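Local coordinates for protein adenylyltransferase (Bartonella henselae str. Houston-1, PDB 5NH2) that transfers AMP from ATP to tyrosine or threonine residues of host target proteins through its Fic domain, as a secreted virulence factor, at residues A104-L115 and S146-R154. Numbering follows the deposited sequence.
Sequences AFAIGDEIQEGL and SLNQLHPFR
Leu147 CD1 packs loosely on Leu115 CD2, while Ser146, one residue earlier, reaches Gly114 through a water. The water oxygen lies 3.0 Å from Gly114 O, to which it donates, and it also hydrogen-bonds Ser146 OG. Gln149 meets the loop before helix 109-124 with both its backbone and its side chain. Gln149 O accepts the Ala106 N-H, N to O 3.1 Å, with the donor well off the carbonyl plane. The same O receives a CA-H contact from Phe105. The Gln149 chain bends at chi2, which lays its amide alongside Ala106, with Gln149 OE1 3.8 Å from Ala106 CB. Leu150 points both methyls at helix 109-124. Leu150 CD2 rests on Gly114 CA at 3.6 Å, where the glycine has no side chain to block it. CD1 lies over Gly114 C and packs on Leu115 CD2; the two leucine side chains run past each other in opposite directions. The short helical pieces 109-115 and 146-150 run roughly antiparallel, at 157°, within the Fic domain. The loop 151-154 begins the Fic motif, HPFREGNGR here, which continues into the ATP-binding residues 155-159. His151, with positive phi, is the first residue to leave the helical conformation after helix 133-150. Its CG lies anti to the backbone N (chi1 -169°), and the imidazole stacks face to face on the Phe105 ring, planes 2° from parallel. His151 CB also sits over that face. Asn157 touches the His151 side chain, and Arg98, probably an ATP ligand, touches Phe105; the stack therefore borders the nucleotide site. Pro152 faces helix 109-124, where Pro152 CB packs against Ile111 CG2 at 3.9 Å and, more loosely, Leu115 CD1.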
loop_
_atom_site.group_PDB
_atom_site.type_symbol
_atom_site.label_atom_id
_atom_site.label_comp_id
_atom_site.label_asym_id
_atom_site.label_seq_id
_atom_site.Cartn_x
_atom_site.Cartn_y
_atom_site.Cartn_z
ATOM N N ALA A 104 1.401 13.592 14.624
ATOM C CA ALA A 104 1.359 14.238 13.320
ATOM C C ALA A 104 2.706 14.242 12.596
ATOM O O ALA A 104 3.610 13.452 12.900
ATOM C CB ALA A 104 0.794 15.628 13.549
ATOM N N PHE A 105 2.883 15.218 11.726
ATOM C CA PHE A 105 3.767 15.137 10.585
ATOM C C PHE A 105 4.879 16.154 10.745
ATOM O O PHE A 105 4.744 17.141 11.472
ATOM C CB PHE A 105 3.039 15.414 9.247
ATOM C CG PHE A 105 1.924 14.464 8.937
ATOM C CD1 PHE A 105 2.088 13.083 9.093
ATOM C CD2 PHE A 105 0.695 14.956 8.459
ATOM C CE1 PHE A 105 1.019 12.190 8.778
ATOM C CE2 PHE A 105 -0.350 14.108 8.148
ATOM C CZ PHE A 105 -0.209 12.711 8.313
ATOM N N ALA A 106 5.998 15.863 10.078
ATOM C CA ALA A 106 7.135 16.754 10.126
ATOM C C ALA A 106 6.728 18.117 9.567
ATOM O O ALA A 106 5.887 18.221 8.658
ATOM C CB ALA A 106 8.296 16.144 9.322
ATOM N N ILE A 107 7.346 19.161 10.109
ATOM C CA ILE A 107 6.999 20.544 9.793
ATOM C C ILE A 107 8.209 21.241 9.139
ATOM O O ILE A 107 9.315 21.290 9.714
ATOM C CB ILE A 107 6.515 21.263 11.070
ATOM C CG1 ILE A 107 5.144 20.697 11.497
ATOM C CG2 ILE A 107 6.459 22.775 10.891
ATOM C CD1 ILE A 107 4.634 21.282 12.815
ATOM N N GLY A 108 8.017 21.733 7.908
ATOM C CA GLY A 108 9.010 22.616 7.302
ATOM C C GLY A 108 10.396 21.986 7.185
ATOM O O GLY A 108 10.586 20.932 6.553
ATOM N N ASP A 109 11.394 22.644 7.790
ATOM C CA ASP A 109 12.773 22.183 7.678
ATOM C C ASP A 109 12.954 20.750 8.205
ATOM O O ASP A 109 13.881 20.061 7.755
ATOM C CB ASP A 109 13.697 23.182 8.391
ATOM C CG ASP A 109 14.152 24.346 7.471
ATOM O OD1 ASP A 109 13.387 24.762 6.577
ATOM O OD2 ASP A 109 15.289 24.847 7.629
ATOM N N GLU A 110 12.058 20.278 9.104
ATOM C CA GLU A 110 12.100 18.887 9.575
ATOM C C GLU A 110 11.893 17.899 8.438
ATOM O O GLU A 110 12.471 16.810 8.456
ATOM C CB GLU A 110 11.031 18.622 10.648
ATOM C CG GLU A 110 11.098 19.505 11.903
ATOM C CD GLU A 110 9.989 19.156 12.902
ATOM O OE1 GLU A 110 10.061 19.645 14.066
ATOM O OE2 GLU A 110 9.052 18.390 12.519
ATOM N N ILE A 111 11.003 18.213 7.490
ATOM C CA ILE A 111 10.875 17.380 6.287
ATOM C C ILE A 111 12.221 17.260 5.593
ATOM O O ILE A 111 12.703 16.148 5.312
ATOM C CB ILE A 111 9.807 17.951 5.327
ATOM C CG1 ILE A 111 8.439 17.990 6.000
ATOM C CG2 ILE A 111 9.740 17.147 4.002
ATOM C CD1 ILE A 111 7.622 19.173 5.521
ATOM N N GLN A 112 12.874 18.409 5.372
ATOM C CA GLN A 112 14.086 18.425 4.568
ATOM C C GLN A 112 15.175 17.595 5.226
ATOM O O GLN A 112 15.758 16.703 4.594
ATOM C CB GLN A 112 14.568 19.865 4.356
ATOM C CG GLN A 112 15.893 19.965 3.534
ATOM C CD GLN A 112 15.709 19.669 2.035
ATOM O OE1 GLN A 112 16.631 19.193 1.379
ATOM N NE2 GLN A 112 14.525 19.967 1.495
ATOM N N GLU A 113 15.447 17.871 6.507
ATOM C CA GLU A 113 16.404 17.094 7.278
ATOM C C GLU A 113 16.088 15.603 7.192
ATOM O O GLU A 113 16.970 14.786 6.866
ATOM C CB GLU A 113 16.380 17.545 8.736
ATOM C CG GLU A 113 16.754 18.999 8.988
ATOM C CD GLU A 113 16.379 19.445 10.407
ATOM O OE1 GLU A 113 15.915 20.592 10.589
ATOM O OE2 GLU A 113 16.529 18.629 11.345
ATOM N N GLY A 114 14.808 15.245 7.425
ATOM C CA GLY A 114 14.422 13.848 7.379
ATOM C C GLY A 114 14.755 13.211 6.040
ATOM O O GLY A 114 15.308 12.101 5.989
ATOM N N LEU A 115 14.481 13.927 4.930
ATOM C CA LEU A 115 14.728 13.283 3.633
ATOM C C LEU A 115 16.221 13.121 3.393
ATOM O O LEU A 115 16.661 12.079 2.882
ATOM C CB LEU A 115 14.087 14.053 2.493
ATOM C CG LEU A 115 12.570 13.998 2.522
ATOM C CD1 LEU A 115 11.965 15.046 1.578
ATOM C CD2 LEU A 115 12.123 12.546 2.188
ATOM N N SER A 146 9.948 6.306 9.441
ATOM C CA SER A 146 10.384 7.690 9.251
ATOM C C SER A 146 9.659 8.368 8.072
ATOM O O SER A 146 9.160 9.500 8.195
ATOM C CB SER A 146 11.897 7.747 9.052
ATOM O OG SER A 146 12.228 8.986 8.467
ATOM N N LEU A 147 9.598 7.697 6.914
ATOM C CA LEU A 147 8.845 8.273 5.792
ATOM C C LEU A 147 7.371 8.459 6.133
ATOM O O LEU A 147 6.727 9.368 5.598
ATOM C CB LEU A 147 8.954 7.393 4.545
ATOM C CG LEU A 147 8.528 8.006 3.216
ATOM C CD1 LEU A 147 9.354 9.269 2.968
ATOM C CD2 LEU A 147 8.736 7.004 2.089
ATOM N N ASN A 148 6.814 7.594 6.998
ATOM C CA ASN A 148 5.427 7.784 7.426
ATOM C C ASN A 148 5.258 9.120 8.117
ATOM O O ASN A 148 4.274 9.830 7.876
ATOM C CB ASN A 148 4.981 6.680 8.384
ATOM C CG ASN A 148 3.821 5.911 7.862
ATOM O OD1 ASN A 148 3.689 5.728 6.655
ATOM N ND2 ASN A 148 2.963 5.442 8.761
ATOM N N GLN A 149 6.198 9.450 9.020
ATOM C CA GLN A 149 6.122 10.694 9.774
ATOM C C GLN A 149 6.407 11.903 8.886
ATOM O O GLN A 149 5.816 12.976 9.089
ATOM C CB GLN A 149 7.092 10.640 10.962
ATOM C CG GLN A 149 6.899 11.768 11.978
ATOM C CD GLN A 149 7.875 12.931 11.747
ATOM O OE1 GLN A 149 8.833 12.801 10.971
ATOM N NE2 GLN A 149 7.638 14.070 12.427
ATOM N N LEU A 150 7.277 11.745 7.889
ATOM C CA LEU A 150 7.696 12.892 7.104
ATOM C C LEU A 150 6.576 13.328 6.162
ATOM O O LEU A 150 6.201 14.510 6.141
ATOM C CB LEU A 150 8.998 12.567 6.368
ATOM C CG LEU A 150 10.356 12.297 7.080
ATOM C CD1 LEU A 150 11.418 11.883 6.009
ATOM C CD2 LEU A 150 10.907 13.462 7.997
ATOM N N HIS A 151 5.964 12.366 5.437
ATOM C CA HIS A 151 4.690 12.559 4.734
ATOM C C HIS A 151 4.887 13.757 3.815
ATOM O O HIS A 151 4.210 14.785 3.949
ATOM C CB HIS A 151 3.572 12.764 5.778
ATOM C CG HIS A 151 2.182 12.725 5.230
ATOM N ND1 HIS A 151 1.485 11.549 5.036
ATOM C CD2 HIS A 151 1.336 13.729 4.876
ATOM C CE1 HIS A 151 0.279 11.829 4.558
ATOM N NE2 HIS A 151 0.171 13.144 4.430
ATOM N N PRO A 152 5.931 13.714 2.993
ATOM C CA PRO A 152 6.453 14.948 2.396
ATOM C C PRO A 152 5.620 15.532 1.268
ATOM O O PRO A 152 6.002 16.619 0.800
ATOM C CB PRO A 152 7.855 14.547 1.874
ATOM C CG PRO A 152 7.720 13.085 1.505
ATOM C CD PRO A 152 6.673 12.505 2.543
ATOM N N PHE A 153 4.608 14.827 0.721
ATOM C CA PHE A 153 3.830 15.360 -0.400
ATOM C C PHE A 153 2.510 15.958 0.076
ATOM O O PHE A 153 2.000 15.622 1.145
ATOM C CB PHE A 153 3.548 14.307 -1.495
ATOM C CG PHE A 153 4.794 13.718 -2.086
ATOM C CD1 PHE A 153 5.467 14.380 -3.096
ATOM C CD2 PHE A 153 5.318 12.522 -1.591
ATOM C CE1 PHE A 153 6.635 13.864 -3.629
ATOM C CE2 PHE A 153 6.501 11.997 -2.109
ATOM C CZ PHE A 153 7.168 12.658 -3.131
ATOM N N ARG A 154 2.006 16.920 -0.707
ATOM C CA ARG A 154 0.692 17.500 -0.449
ATOM C C ARG A 154 -0.416 16.447 -0.472
ATOM O O ARG A 154 -1.352 16.511 0.341
ATOM C CB ARG A 154 0.407 18.608 -1.464
ATOM C CG ARG A 154 -0.992 19.133 -1.366
ATOM C CD ARG A 154 -1.258 19.660 0.026
ATOM N NE ARG A 154 -2.573 20.285 0.153
ATOM C CZ ARG A 154 -3.667 19.634 0.537
ATOM N NH1 ARG A 154 -3.605 18.338 0.817
ATOM N NH2 ARG A 154 -4.828 20.275 0.644
HETATM O O HOH W 1 14.742 9.700 7.638
#